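PDB 4ZOQ: intracellular serine protease from Bacillus licheniformis, which cleaves peptide bonds sequence-specifically as a lanthipeptide protease of the subtilisin-like S8 family, probably through a charge relay. Local coordinates for residues 12-17 with 264-269; 27-32 with 331-336; 52-57 with 103-108; 158-163 with 196-201; 211-216 with 227-232. One frame throughout, in Å; residues are numbered along the deposited sequence.

From the N terminus, the chain first offers residues 12-17, which meet 264-269 in interaction 1. That contact closes a loop of 246 residues. Residues 27-32 then pair with 331-336 in interaction 2, so the two long loops cross. Both fasten the N-terminal region to later parts of the chain: one to the loop before strand 269-272, the other to the start of helix 333-338. Interactions 3, 4 and 5 follow one another in series, nested within both loops. Interactions 3 and 4 reach the same mixed sheet. Interaction 3 joins strand 102-110 to the loop after strand 46-51, interaction 4 joins helix 146-164 to the turn before strand 200-205, and interaction 5 joins the loops flanking strand 221-226.

Interaction 1 of 5, residues 12-17 with 264-269; sequences GLDGIL and NIPKGY
L13 and Y269 have their CA atoms 7.8 Å apart; Y269 closes a type II turn that begins at P266 and opens strand 269-272. The ring of Y269 bridges the gap. Its CG lies anti to the carbonyl carbon (chi1 -53°), which sends the phenol across to the other backbone. There L13 N donates to Y269 OH over 2.8 Å, at an N-H...O angle of 148°. The same hydroxyl is hydrogen-bonded to D60 OD2, and D60 OD1 takes the N-H of G12. L13 CD2 sits over one face of the ring, 4.4 Å from Y269 CE1. With a phenylalanine here the hydroxyl is gone, and L13 N and D60 OD2 would probably be left without the partner they share. P266 makes the second patch. I16 CD1 reaches the ring of P266, 3.7 Å from P266 CD, while D14 CB comes within 4.0 Å of P266 CG. L13 and Y269 both rest on L247 of strand 246-249, and P266 packs on L19. The contact thus joins the region before helix 24-30 to the link between helix 258-262 and strand 269-272.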
# COMPACT_ATOMS: atom_id res chain seq x y z
N GLY B 12 -10.27 0.80 -20.40
CA GLY B 12 -10.62 1.06 -21.78
C GLY B 12 -9.58 0.52 -22.74
O GLY B 12 -9.93 0.14 -23.86
N LEU B 13 -8.30 0.54 -22.34
CA LEU B 13 -7.22 -0.05 -23.15
C LEU B 13 -7.16 0.59 -24.55
O LEU B 13 -6.59 0.02 -25.49
CB LEU B 13 -7.39 -1.58 -23.27
CG LEU B 13 -7.35 -2.46 -22.00
CD1 LEU B 13 -7.64 -3.88 -22.36
CD2 LEU B 13 -5.98 -2.41 -21.32
N ASP B 14 -7.75 1.78 -24.68
CA ASP B 14 -7.89 2.49 -25.95
C ASP B 14 -8.52 1.62 -27.06
O ASP B 14 -8.29 1.85 -28.25
CB ASP B 14 -6.51 3.00 -26.39
CG ASP B 14 -6.60 4.13 -27.39
OD1 ASP B 14 -7.70 4.69 -27.57
OD2 ASP B 14 -5.55 4.46 -27.99
N GLY B 15 -9.32 0.63 -26.67
CA GLY B 15 -9.94 -0.25 -27.65
C GLY B 15 -9.00 -1.29 -28.26
O GLY B 15 -9.43 -2.13 -29.04
N ILE B 16 -7.71 -1.24 -27.92
CA ILE B 16 -6.75 -2.19 -28.48
C ILE B 16 -6.89 -3.54 -27.79
O ILE B 16 -6.49 -3.71 -26.64
CB ILE B 16 -5.29 -1.72 -28.35
CG1 ILE B 16 -5.11 -0.31 -28.92
CG2 ILE B 16 -4.35 -2.72 -29.01
CD1 ILE B 16 -3.84 0.40 -28.45
N LEU B 17 -7.42 -4.50 -28.53
CA LEU B 17 -7.80 -5.80 -27.98
C LEU B 17 -6.56 -6.63 -27.57
O LEU B 17 -6.64 -7.49 -26.69
CB LEU B 17 -8.64 -6.53 -29.03
CG LEU B 17 -9.44 -7.75 -28.62
CD1 LEU B 17 -10.77 -7.25 -28.02
CD2 LEU B 17 -9.69 -8.64 -29.82
N ASN B 264 3.53 -1.07 -28.78
CA ASN B 264 2.37 -0.22 -29.10
C ASN B 264 1.37 -0.05 -27.98
O ASN B 264 0.17 0.08 -28.20
CB ASN B 264 1.67 -0.78 -30.33
CG ASN B 264 2.57 -0.78 -31.54
OD1 ASN B 264 2.84 -1.83 -32.13
ND2 ASN B 264 3.05 0.40 -31.91
N ILE B 265 1.89 0.00 -26.76
CA ILE B 265 1.09 0.36 -25.62
C ILE B 265 0.92 1.86 -25.61
O ILE B 265 1.89 2.58 -25.39
CB ILE B 265 1.76 -0.05 -24.29
CG1 ILE B 265 2.45 -1.42 -24.39
CG2 ILE B 265 0.79 0.14 -23.13
CD1 ILE B 265 1.56 -2.61 -24.17
N PRO B 266 -0.32 2.34 -25.77
CA PRO B 266 -0.55 3.79 -25.83
C PRO B 266 -0.34 4.42 -24.45
O PRO B 266 -0.29 3.69 -23.45
CB PRO B 266 -2.01 3.89 -26.27
CG PRO B 266 -2.62 2.69 -25.73
CD PRO B 266 -1.58 1.59 -25.78
N LYS B 267 -0.19 5.73 -24.38
CA LYS B 267 -0.04 6.38 -23.09
C LYS B 267 -1.24 6.16 -22.21
O LYS B 267 -2.35 5.97 -22.71
CB LYS B 267 0.26 7.86 -23.23
CG LYS B 267 1.69 8.14 -23.70
CD LYS B 267 1.88 9.65 -23.93
CE LYS B 267 1.77 10.04 -25.39
NZ LYS B 267 1.83 11.52 -25.52
N GLY B 268 -1.01 6.12 -20.90
CA GLY B 268 -2.07 5.78 -19.97
C GLY B 268 -1.87 4.37 -19.43
O GLY B 268 -2.59 3.96 -18.52
N TYR B 269 -0.96 3.62 -20.06
CA TYR B 269 -0.62 2.27 -19.61
C TYR B 269 0.87 2.05 -19.70
O TYR B 269 1.55 2.69 -20.52
CB TYR B 269 -1.36 1.19 -20.42
CG TYR B 269 -2.85 1.43 -20.45
CD1 TYR B 269 -3.65 1.11 -19.35
CD2 TYR B 269 -3.46 1.98 -21.57
CE1 TYR B 269 -5.01 1.35 -19.35
CE2 TYR B 269 -4.84 2.20 -21.59
CZ TYR B 269 -5.60 1.89 -20.48
OH TYR B 269 -6.96 2.10 -20.50

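Interaction 2 of 5, residues 27-32 with 331-336; sequences AKQTDS and VRAYQA
Q29 takes two backbone N-H groups from the first turn of helix 333-338. Its carbonyl Q29 O receives Y334 N at 2.9 Å, with a C=O...N angle of 170°. Its side-chain Q29 OE1 receives A333 N, also at 2.9 Å, and again the donor lies almost in line with the C=O bond. Both N-H groups stand at the start of the helix, right after the N-cap residue R332, so one glutamine serves the helix entrance with its main chain and its side chain together. Y334 fills in around these bonds. The edge of its ring faces K28 O, with Y334 CE1 3.4 Å away, and Y334 CD1 comes within 3.2 Å of Q29 O. Over one face of the ring stands D31 CB in a CH-pi contact, 4.1 Å from the ring centroid.

The second shell fixes these groups. Q29 bends at its second torsion (chi2 -80°), which turns the amide toward A333. The other end of that amide is held by a hydrogen bond from Q29 NE2 to Q281 OE1. D31 follows helix 24-30 in a Schellman motif, and this brings its CB to the tyrosine. Shortening this glutamine to an alanine would probably leave A333 N and Q281 OE1 without these partners and open a gap beside V331.

The contact sits between several elements. V331 and A333 pack on T285 of helix 275-297, V331 also bonds through its backbone to T224 of strand 221-226, and Q29 rests on A225 and P226. Q335 and A336 touch S313 of helix 303-313.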
# COMPACT_ATOMS: atom_id res chain seq x y z
N ALA B 27 -7.16 -11.26 -15.46
CA ALA B 27 -8.00 -12.37 -15.88
C ALA B 27 -7.91 -13.52 -14.87
O ALA B 27 -8.91 -14.16 -14.57
CB ALA B 27 -7.63 -12.85 -17.28
N LYS B 28 -6.71 -13.75 -14.35
CA LYS B 28 -6.53 -14.78 -13.33
C LYS B 28 -7.31 -14.44 -12.06
O LYS B 28 -8.12 -15.23 -11.58
CB LYS B 28 -5.05 -14.96 -13.02
CG LYS B 28 -4.77 -16.09 -12.09
CD LYS B 28 -3.28 -16.30 -11.81
CE LYS B 28 -3.09 -17.64 -11.06
NZ LYS B 28 -2.94 -18.81 -11.98
N GLN B 29 -7.12 -13.23 -11.56
CA GLN B 29 -7.78 -12.76 -10.35
C GLN B 29 -9.32 -12.82 -10.41
O GLN B 29 -9.97 -13.31 -9.47
CB GLN B 29 -7.33 -11.33 -10.07
CG GLN B 29 -5.93 -11.18 -9.47
CD GLN B 29 -5.90 -11.45 -7.95
OE1 GLN B 29 -6.86 -11.99 -7.38
NE2 GLN B 29 -4.83 -11.00 -7.29
N THR B 30 -9.88 -12.36 -11.53
CA THR B 30 -11.32 -12.13 -11.68
C THR B 30 -12.05 -13.25 -12.44
O THR B 30 -13.22 -13.08 -12.80
CB THR B 30 -11.60 -10.79 -12.43
OG1 THR B 30 -11.03 -10.86 -13.74
CG2 THR B 30 -11.01 -9.60 -11.68
N ASP B 31 -11.36 -14.36 -12.69
CA ASP B 31 -11.87 -15.47 -13.48
C ASP B 31 -12.35 -14.96 -14.86
O ASP B 31 -13.55 -15.05 -15.19
CB ASP B 31 -12.99 -16.22 -12.75
CG ASP B 31 -13.36 -17.55 -13.44
OD1 ASP B 31 -12.57 -18.03 -14.30
OD2 ASP B 31 -14.42 -18.13 -13.11
N SER B 32 -11.43 -14.39 -15.63
CA SER B 32 -11.74 -13.75 -16.91
C SER B 32 -12.86 -12.72 -16.77
O SER B 32 -13.78 -12.70 -17.56
CB SER B 32 -12.10 -14.80 -17.96
OG SER B 32 -10.97 -15.61 -18.24
N VAL B 331 -3.57 -14.90 -3.34
CA VAL B 331 -4.93 -14.38 -3.34
C VAL B 331 -5.59 -14.45 -4.72
O VAL B 331 -4.99 -14.09 -5.71
CB VAL B 331 -4.96 -12.91 -2.83
CG1 VAL B 331 -6.32 -12.25 -3.11
CG2 VAL B 331 -4.64 -12.87 -1.35
N ARG B 332 -6.83 -14.91 -4.76
CA ARG B 332 -7.61 -14.93 -6.00
C ARG B 332 -8.99 -14.38 -5.69
O ARG B 332 -9.77 -15.00 -4.96
CB ARG B 332 -7.70 -16.33 -6.59
CG ARG B 332 -6.35 -16.89 -7.08
CD ARG B 332 -6.52 -18.37 -7.43
NE ARG B 332 -6.94 -19.10 -6.22
CZ ARG B 332 -7.18 -20.41 -6.17
NH1 ARG B 332 -7.06 -21.15 -7.27
NH2 ARG B 332 -7.55 -20.97 -5.01
N ALA B 333 -9.29 -13.21 -6.25
CA ALA B 333 -10.55 -12.53 -5.93
C ALA B 333 -11.79 -13.39 -6.20
O ALA B 333 -12.69 -13.42 -5.37
CB ALA B 333 -10.65 -11.23 -6.72
N TYR B 334 -11.84 -14.11 -7.34
CA TYR B 334 -13.04 -14.91 -7.64
C TYR B 334 -13.21 -16.04 -6.64
O TYR B 334 -14.32 -16.40 -6.31
CB TYR B 334 -13.00 -15.48 -9.07
CG TYR B 334 -12.09 -16.66 -9.25
CD1 TYR B 334 -10.74 -16.46 -9.59
CD2 TYR B 334 -12.57 -17.96 -9.09
CE1 TYR B 334 -9.89 -17.54 -9.75
CE2 TYR B 334 -11.73 -19.04 -9.26
CZ TYR B 334 -10.39 -18.82 -9.59
OH TYR B 334 -9.54 -19.89 -9.76
N GLN B 335 -12.10 -16.58 -6.14
CA GLN B 335 -12.18 -17.63 -5.14
C GLN B 335 -12.68 -17.05 -3.83
O GLN B 335 -13.45 -17.69 -3.12
CB GLN B 335 -10.82 -18.28 -4.90
CG GLN B 335 -10.37 -19.24 -5.96
CD GLN B 335 -11.28 -20.43 -6.15
OE1 GLN B 335 -12.22 -20.67 -5.36
NE2 GLN B 335 -10.96 -21.25 -7.16
N ALA B 336 -12.22 -15.84 -3.52
CA ALA B 336 -12.65 -15.14 -2.32
C ALA B 336 -14.16 -14.99 -2.29
O ALA B 336 -14.81 -15.29 -1.28
CB ALA B 336 -11.98 -13.76 -2.23

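Interaction 3 of 5, residues 52-57 with 103-108; sequences SGLDLD and ITPYQV
S52, whose backbone lies against the side chain of Q107, has its OG gripped by three groups: D82 OD1, T84 OG1 and G87 N are all hydrogen-bonded to it. The side chain of S52 sets off away from strand 102-110. What faces the strand is the peptide between S52 and G53, and Q107 lies along it. Q107 has its CG anti to the backbone N (chi1 -180°) and stays extended beyond it, so the chain follows the main chain instead of curling back. Q107 CG comes to 3.6 Å from G53 N, and Q107 OE1 to 3.6 Å from G53 CA. Q107 NE2 is 3.3 Å from S52 O, but the angle is too poor for a hydrogen bond. The contact here is one of shape. G53 has no room for a side chain: a CB would run into Q107 OE1, and the backbone angles themselves call for glycine.

Further along, the contact turns apolar. L54 crosses P105 at about a right angle, with L54 CB 3.7 Å from P105 CB. L54 CD2 continues to I103 CG2 at 4.3 Å, and L56 CD2 lies 4.3 Å from P105 CG. L54 is also covered by A91 and T88 of helix 86-97.

Residues 52-57 follow strand 46-51, which ends at D51, a predicted member of the charge relay. D51, S52 and G53 form the Asp-Ser-Gly signature of subtilases. Through its bond to G87 N, S52 joins this turn to the start of the helix that carries H86, the predicted relay histidine. This is consistent with the active-site layout of subtilisin-like proteases.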
# COMPACT_ATOMS: atom_id res chain seq x y z
N SER B 52 2.23 8.04 -4.13
CA SER B 52 2.84 9.23 -4.73
C SER B 52 1.83 10.18 -5.38
O SER B 52 2.17 10.95 -6.28
CB SER B 52 3.90 8.84 -5.76
OG SER B 52 3.29 8.34 -6.94
N GLY B 53 0.58 10.11 -4.95
CA GLY B 53 -0.46 10.94 -5.53
C GLY B 53 -1.26 10.15 -6.53
O GLY B 53 -1.25 8.93 -6.51
N LEU B 54 -1.93 10.83 -7.44
CA LEU B 54 -2.77 10.10 -8.36
C LEU B 54 -3.11 10.96 -9.55
O LEU B 54 -3.41 12.14 -9.42
CB LEU B 54 -4.04 9.62 -7.65
CG LEU B 54 -5.08 8.79 -8.40
CD1 LEU B 54 -4.45 7.57 -9.05
CD2 LEU B 54 -6.14 8.34 -7.46
N ASP B 55 -3.08 10.33 -10.71
CA ASP B 55 -3.52 10.94 -11.95
C ASP B 55 -5.05 10.97 -11.96
O ASP B 55 -5.72 10.04 -12.42
CB ASP B 55 -2.95 10.15 -13.13
CG ASP B 55 -3.20 10.81 -14.45
OD1 ASP B 55 -3.20 12.06 -14.49
OD2 ASP B 55 -3.39 10.08 -15.45
N LEU B 56 -5.59 12.07 -11.43
CA LEU B 56 -7.01 12.22 -11.08
C LEU B 56 -7.97 12.10 -12.25
O LEU B 56 -9.16 11.81 -12.06
CB LEU B 56 -7.22 13.57 -10.38
CG LEU B 56 -6.40 13.73 -9.10
CD1 LEU B 56 -6.48 15.16 -8.56
CD2 LEU B 56 -6.90 12.75 -8.07
N ASP B 57 -7.49 12.38 -13.46
CA ASP B 57 -8.40 12.35 -14.58
C ASP B 57 -8.07 11.22 -15.58
O ASP B 57 -8.51 11.25 -16.74
CB ASP B 57 -8.37 13.72 -15.28
CG ASP B 57 -9.64 14.01 -16.06
OD1 ASP B 57 -10.74 13.61 -15.58
OD2 ASP B 57 -9.55 14.61 -17.15
N ILE B 103 -11.44 5.26 -4.54
CA ILE B 103 -10.02 5.27 -4.23
C ILE B 103 -9.62 6.68 -3.79
O ILE B 103 -9.82 7.62 -4.53
CB ILE B 103 -9.15 4.84 -5.44
CG1 ILE B 103 -9.40 3.38 -5.83
CG2 ILE B 103 -7.67 5.03 -5.14
CD1 ILE B 103 -8.84 3.01 -7.22
N THR B 104 -9.02 6.81 -2.62
CA THR B 104 -8.59 8.12 -2.15
C THR B 104 -7.08 8.22 -2.03
O THR B 104 -6.47 7.50 -1.23
CB THR B 104 -9.17 8.46 -0.77
OG1 THR B 104 -10.57 8.16 -0.72
CG2 THR B 104 -8.91 9.92 -0.42
N PRO B 105 -6.46 9.16 -2.76
CA PRO B 105 -5.00 9.32 -2.73
C PRO B 105 -4.54 10.09 -1.49
O PRO B 105 -5.06 11.18 -1.23
CB PRO B 105 -4.70 10.11 -4.01
CG PRO B 105 -5.96 10.96 -4.22
CD PRO B 105 -7.12 10.14 -3.65
N TYR B 106 -3.62 9.50 -0.72
CA TYR B 106 -2.90 10.19 0.34
C TYR B 106 -1.45 10.27 -0.08
O TYR B 106 -0.68 9.32 0.15
CB TYR B 106 -3.02 9.47 1.68
CG TYR B 106 -4.40 9.52 2.29
CD1 TYR B 106 -5.45 8.78 1.75
CD2 TYR B 106 -4.66 10.30 3.40
CE1 TYR B 106 -6.71 8.81 2.30
CE2 TYR B 106 -5.93 10.34 3.98
CZ TYR B 106 -6.95 9.59 3.42
OH TYR B 106 -8.20 9.62 3.97
N GLN B 107 -1.08 11.41 -0.68
CA GLN B 107 0.24 11.60 -1.28
C GLN B 107 1.33 11.87 -0.25
O GLN B 107 1.40 12.95 0.33
CB GLN B 107 0.20 12.73 -2.32
CG GLN B 107 1.55 12.96 -2.98
CD GLN B 107 1.45 13.82 -4.23
OE1 GLN B 107 0.38 14.33 -4.56
NE2 GLN B 107 2.54 13.92 -4.97
N VAL B 108 2.17 10.87 -0.03
CA VAL B 108 3.26 11.00 0.93
C VAL B 108 4.61 10.76 0.28
O VAL B 108 5.64 10.80 0.94
CB VAL B 108 3.07 10.03 2.10
CG1 VAL B 108 1.74 10.27 2.77
CG2 VAL B 108 3.17 8.59 1.61

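Interaction 4 of 5, residues 158-163 with 196-201; sequences AANYAA and LKHVVS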
# COMPACT_ATOMS: atom_id res chain seq x y z
N ALA B 158 0.28 3.44 14.99
CA ALA B 158 -0.56 3.72 13.83
C ALA B 158 -1.28 2.46 13.37
O ALA B 158 -2.50 2.48 13.10
CB ALA B 158 0.29 4.29 12.70
N ALA B 159 -0.55 1.35 13.33
CA ALA B 159 -1.13 0.09 12.90
C ALA B 159 -2.17 -0.38 13.89
O ALA B 159 -3.23 -0.91 13.50
CB ALA B 159 -0.03 -0.96 12.71
N ASN B 160 -1.88 -0.19 15.17
CA ASN B 160 -2.84 -0.53 16.21
C ASN B 160 -4.14 0.29 16.05
O ASN B 160 -5.26 -0.21 16.22
CB ASN B 160 -2.21 -0.27 17.59
CG ASN B 160 -1.09 -1.28 17.94
OD1 ASN B 160 -0.78 -2.21 17.18
ND2 ASN B 160 -0.48 -1.10 19.09
N TYR B 161 -3.98 1.55 15.69
CA TYR B 161 -5.14 2.43 15.56
C TYR B 161 -6.06 2.00 14.42
O TYR B 161 -7.28 1.95 14.58
CB TYR B 161 -4.67 3.87 15.37
CG TYR B 161 -5.76 4.88 15.37
CD1 TYR B 161 -6.45 5.19 16.55
CD2 TYR B 161 -6.09 5.57 14.21
CE1 TYR B 161 -7.46 6.16 16.55
CE2 TYR B 161 -7.07 6.53 14.20
CZ TYR B 161 -7.76 6.83 15.36
OH TYR B 161 -8.74 7.80 15.30
N ALA B 162 -5.48 1.61 13.28
CA ALA B 162 -6.28 1.11 12.16
C ALA B 162 -7.02 -0.19 12.54
O ALA B 162 -8.21 -0.34 12.25
CB ALA B 162 -5.40 0.87 10.95
N ALA B 163 -6.30 -1.09 13.20
CA ALA B 163 -6.83 -2.39 13.63
C ALA B 163 -7.97 -2.20 14.62
O ALA B 163 -8.99 -2.93 14.59
CB ALA B 163 -5.73 -3.22 14.26
N LEU B 196 5.18 -4.82 10.63
CA LEU B 196 4.36 -4.51 11.80
C LEU B 196 3.20 -5.45 12.04
O LEU B 196 2.59 -5.95 11.10
CB LEU B 196 3.79 -3.09 11.68
CG LEU B 196 4.72 -1.88 11.57
CD1 LEU B 196 3.88 -0.65 11.21
CD2 LEU B 196 5.47 -1.67 12.88
N LYS B 197 2.85 -5.63 13.30
CA LYS B 197 1.63 -6.34 13.62
C LYS B 197 0.42 -5.53 13.11
O LYS B 197 0.46 -4.29 13.06
CB LYS B 197 1.56 -6.58 15.13
CG LYS B 197 0.58 -7.64 15.55
CD LYS B 197 0.53 -7.73 17.08
CE LYS B 197 -0.15 -9.01 17.54
NZ LYS B 197 -1.59 -8.96 17.22
N HIS B 198 -0.62 -6.25 12.67
CA HIS B 198 -1.84 -5.70 12.07
C HIS B 198 -1.60 -5.09 10.66
O HIS B 198 -2.48 -4.50 10.06
CB HIS B 198 -2.48 -4.67 12.99
CG HIS B 198 -2.70 -5.17 14.38
ND1 HIS B 198 -3.56 -6.21 14.67
CD2 HIS B 198 -2.20 -4.75 15.57
CE1 HIS B 198 -3.56 -6.43 15.98
NE2 HIS B 198 -2.75 -5.55 16.54
N VAL B 199 -0.39 -5.23 10.14
CA VAL B 199 -0.15 -4.90 8.75
C VAL B 199 0.04 -6.21 7.94
O VAL B 199 0.81 -7.09 8.34
CB VAL B 199 1.08 -3.99 8.58
CG1 VAL B 199 1.40 -3.82 7.13
CG2 VAL B 199 0.86 -2.63 9.29
N VAL B 200 -0.71 -6.35 6.85
CA VAL B 200 -0.65 -7.55 6.01
C VAL B 200 0.44 -7.41 4.94
O VAL B 200 0.29 -6.66 3.97
CB VAL B 200 -2.00 -7.78 5.32
CG1 VAL B 200 -1.97 -9.05 4.46
CG2 VAL B 200 -3.13 -7.86 6.37
N SER B 201 1.54 -8.15 5.10
CA SER B 201 2.65 -8.04 4.17
C SER B 201 2.44 -8.91 2.91
O SER B 201 2.18 -10.10 3.02
CB SER B 201 3.94 -8.43 4.88
OG SER B 201 5.04 -8.25 4.03
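The imidazole of H198 lies with one face against A163 and one edge against N160. A163 CB stands over the face in a CH-pi contact, 3.9 Å from the ring centroid and 24° off the normal. The opposite face is covered near its rim by K197 CG, so the ring is held between a helix methyl and the chain of its own neighbour. N160 OD1 approaches the edge close to the ring plane, 3.3 Å from H198 CD2. The amide and the ring are nearly perpendicular, their planes 80° apart. H198 CG is anti to the carbonyl carbon (chi1 -52°), which brings the ring to A163 and N160. H198 also has a positive phi, as the third residue of a type II turn from L196 to V199.

A159 fits the turn itself. Its methyl A159 CB is 3.4 Å from K197 O, 3.9 Å from V199 CG2 and 4.2 Å from L196 CD1. The small residue lets the turn come close to the helix, with the CA atoms of A159 and H198 5.9 Å apart. L196 packs further up the same helix, on M152 and Y155. From the turn the chain runs into strand 200-205 of the central sheet.

Between the two segments the contact is mostly van der Waals. Q156, one turn before N160 on the helix, supplies polar bonds: its NE2 is hydrogen-bonded to both K197 O and N160 OD1. Q156 thus steadies the asparagine beside the ring. The partly negative N160 OD1 is likely to attract the CD2-H edge of H198 weakly, and more so if the imidazole were protonated.

Interaction 5 of 5, residues 211-216 with 227-232; sequences ISPYSN and GGYLGE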
# COMPACT_ATOMS: atom_id res chain seq x y z
N ILE B 211 7.54 -17.79 -7.15
CA ILE B 211 7.69 -16.48 -6.53
C ILE B 211 8.48 -15.61 -7.50
O ILE B 211 9.36 -16.12 -8.21
CB ILE B 211 8.42 -16.56 -5.15
CG1 ILE B 211 8.13 -15.30 -4.32
CG2 ILE B 211 9.94 -16.80 -5.34
CD1 ILE B 211 6.71 -15.26 -3.75
N SER B 212 8.17 -14.32 -7.55
CA SER B 212 8.99 -13.38 -8.30
C SER B 212 10.33 -13.36 -7.60
O SER B 212 10.38 -13.37 -6.38
CB SER B 212 8.37 -11.98 -8.33
OG SER B 212 7.08 -11.96 -8.94
N PRO B 213 11.42 -13.38 -8.37
CA PRO B 213 12.78 -13.44 -7.80
C PRO B 213 13.10 -12.29 -6.84
O PRO B 213 13.89 -12.46 -5.92
CB PRO B 213 13.70 -13.37 -9.04
CG PRO B 213 12.83 -13.84 -10.20
CD PRO B 213 11.42 -13.43 -9.85
N TYR B 214 12.51 -11.12 -7.08
CA TYR B 214 12.80 -9.94 -6.26
C TYR B 214 11.99 -9.95 -4.97
O TYR B 214 12.24 -9.19 -4.06
CB TYR B 214 12.50 -8.68 -7.05
CG TYR B 214 11.08 -8.64 -7.55
CD1 TYR B 214 10.05 -8.29 -6.70
CD2 TYR B 214 10.75 -8.93 -8.89
CE1 TYR B 214 8.73 -8.27 -7.12
CE2 TYR B 214 9.42 -8.89 -9.33
CZ TYR B 214 8.41 -8.56 -8.42
OH TYR B 214 7.08 -8.50 -8.76
N SER B 215 10.99 -10.81 -4.91
CA SER B 215 10.05 -10.70 -3.80
C SER B 215 10.69 -11.07 -2.44
O SER B 215 11.21 -12.16 -2.25
CB SER B 215 8.85 -11.58 -4.09
OG SER B 215 7.82 -11.36 -3.18
N ASN B 216 10.67 -10.13 -1.50
CA ASN B 216 11.12 -10.39 -0.14
C ASN B 216 10.33 -11.53 0.48
O ASN B 216 9.13 -11.65 0.26
CB ASN B 216 11.00 -9.12 0.75
CG ASN B 216 12.10 -8.10 0.48
OD1 ASN B 216 13.14 -8.41 -0.11
ND2 ASN B 216 11.88 -6.88 0.94
N GLY B 227 2.45 -10.11 -9.40
CA GLY B 227 3.13 -8.88 -9.74
C GLY B 227 4.18 -9.03 -10.84
O GLY B 227 4.88 -8.07 -11.16
N GLY B 228 4.40 -10.25 -11.35
CA GLY B 228 5.20 -10.42 -12.55
C GLY B 228 6.67 -10.14 -12.39
O GLY B 228 7.16 -9.86 -11.29
N TYR B 229 7.41 -10.30 -13.49
CA TYR B 229 8.79 -9.85 -13.52
C TYR B 229 9.23 -9.72 -14.97
O TYR B 229 8.44 -9.92 -15.90
CB TYR B 229 9.72 -10.77 -12.72
CG TYR B 229 11.13 -10.21 -12.56
CD1 TYR B 229 11.35 -8.89 -12.15
CD2 TYR B 229 12.25 -11.03 -12.73
CE1 TYR B 229 12.66 -8.39 -11.96
CE2 TYR B 229 13.53 -10.55 -12.53
CZ TYR B 229 13.74 -9.23 -12.16
OH TYR B 229 15.03 -8.79 -11.98
N LEU B 230 10.49 -9.37 -15.17
CA LEU B 230 11.03 -9.18 -16.49
C LEU B 230 11.14 -10.53 -17.20
O LEU B 230 11.03 -10.60 -18.43
CB LEU B 230 12.41 -8.51 -16.40
CG LEU B 230 12.44 -7.08 -15.87
CD1 LEU B 230 13.83 -6.74 -15.35
CD2 LEU B 230 12.02 -6.11 -16.97
N GLY B 231 11.28 -11.61 -16.43
CA GLY B 231 11.34 -12.95 -16.98
C GLY B 231 11.49 -13.94 -15.86
O GLY B 231 11.91 -13.54 -14.78
N GLU B 232 11.22 -15.22 -16.10
CA GLU B 232 11.33 -16.22 -15.02
C GLU B 232 12.75 -16.40 -14.58
O GLU B 232 13.03 -16.67 -13.40
CB GLU B 232 10.81 -17.58 -15.46
CG GLU B 232 9.33 -17.77 -15.43
CD GLU B 232 8.78 -18.04 -14.05
OE1 GLU B 232 9.50 -18.60 -13.18
OE2 GLU B 232 7.58 -17.75 -13.87
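Y214 and G228 meet at the tight, buried end of this contact. Y214 OH donates to G228 O over 2.9 Å, with the donor tilted 18° from the carbonyl plane. S212 OG is also close to G228 O, at 3.2 Å, though its one proton has another acceptor within reach. S204 OG is hydrogen-bonded to both hydroxyls and gathers them at this point. Y214 CG lies between the backbone N and the carbonyl carbon (chi1 57°), which folds the ring back over S212, so that S212 CB covers part of one face. The ring edge then meets Y229. The two tyrosines form an offset edge-to-face pair, the edge of Y214 toward the face of Y229, with centroids 5.2 Å apart and planes at 60°. Packing is close here, Y214 CD2 lying 3.3 Å from Y229 CD1. G228 has a positive phi, which favours a glycine.

Toward the surface the fit is slacker. P213 is partly exposed and touches the Y229 ring obliquely, P213 CG being 3.8 Å from Y229 CD2. P213 CG also lies 4.3 Å from E232 O, and P213 packs on D235. The carboxylate of E232 turns to S208 and N210 instead.

The contact joins the loops before and after strand 221-226. Y229 OH is hydrogen-bonded to D235 of helix 234-237, and Y273 meets both tyrosine rings. Backbone bonds tie S212 to S204 and G228 to N205, both on strand 200-205. Y214 also packs on T275, at the start of helix 275-297, and its side chain is about 8 Å from that of the predicted relay serine S276.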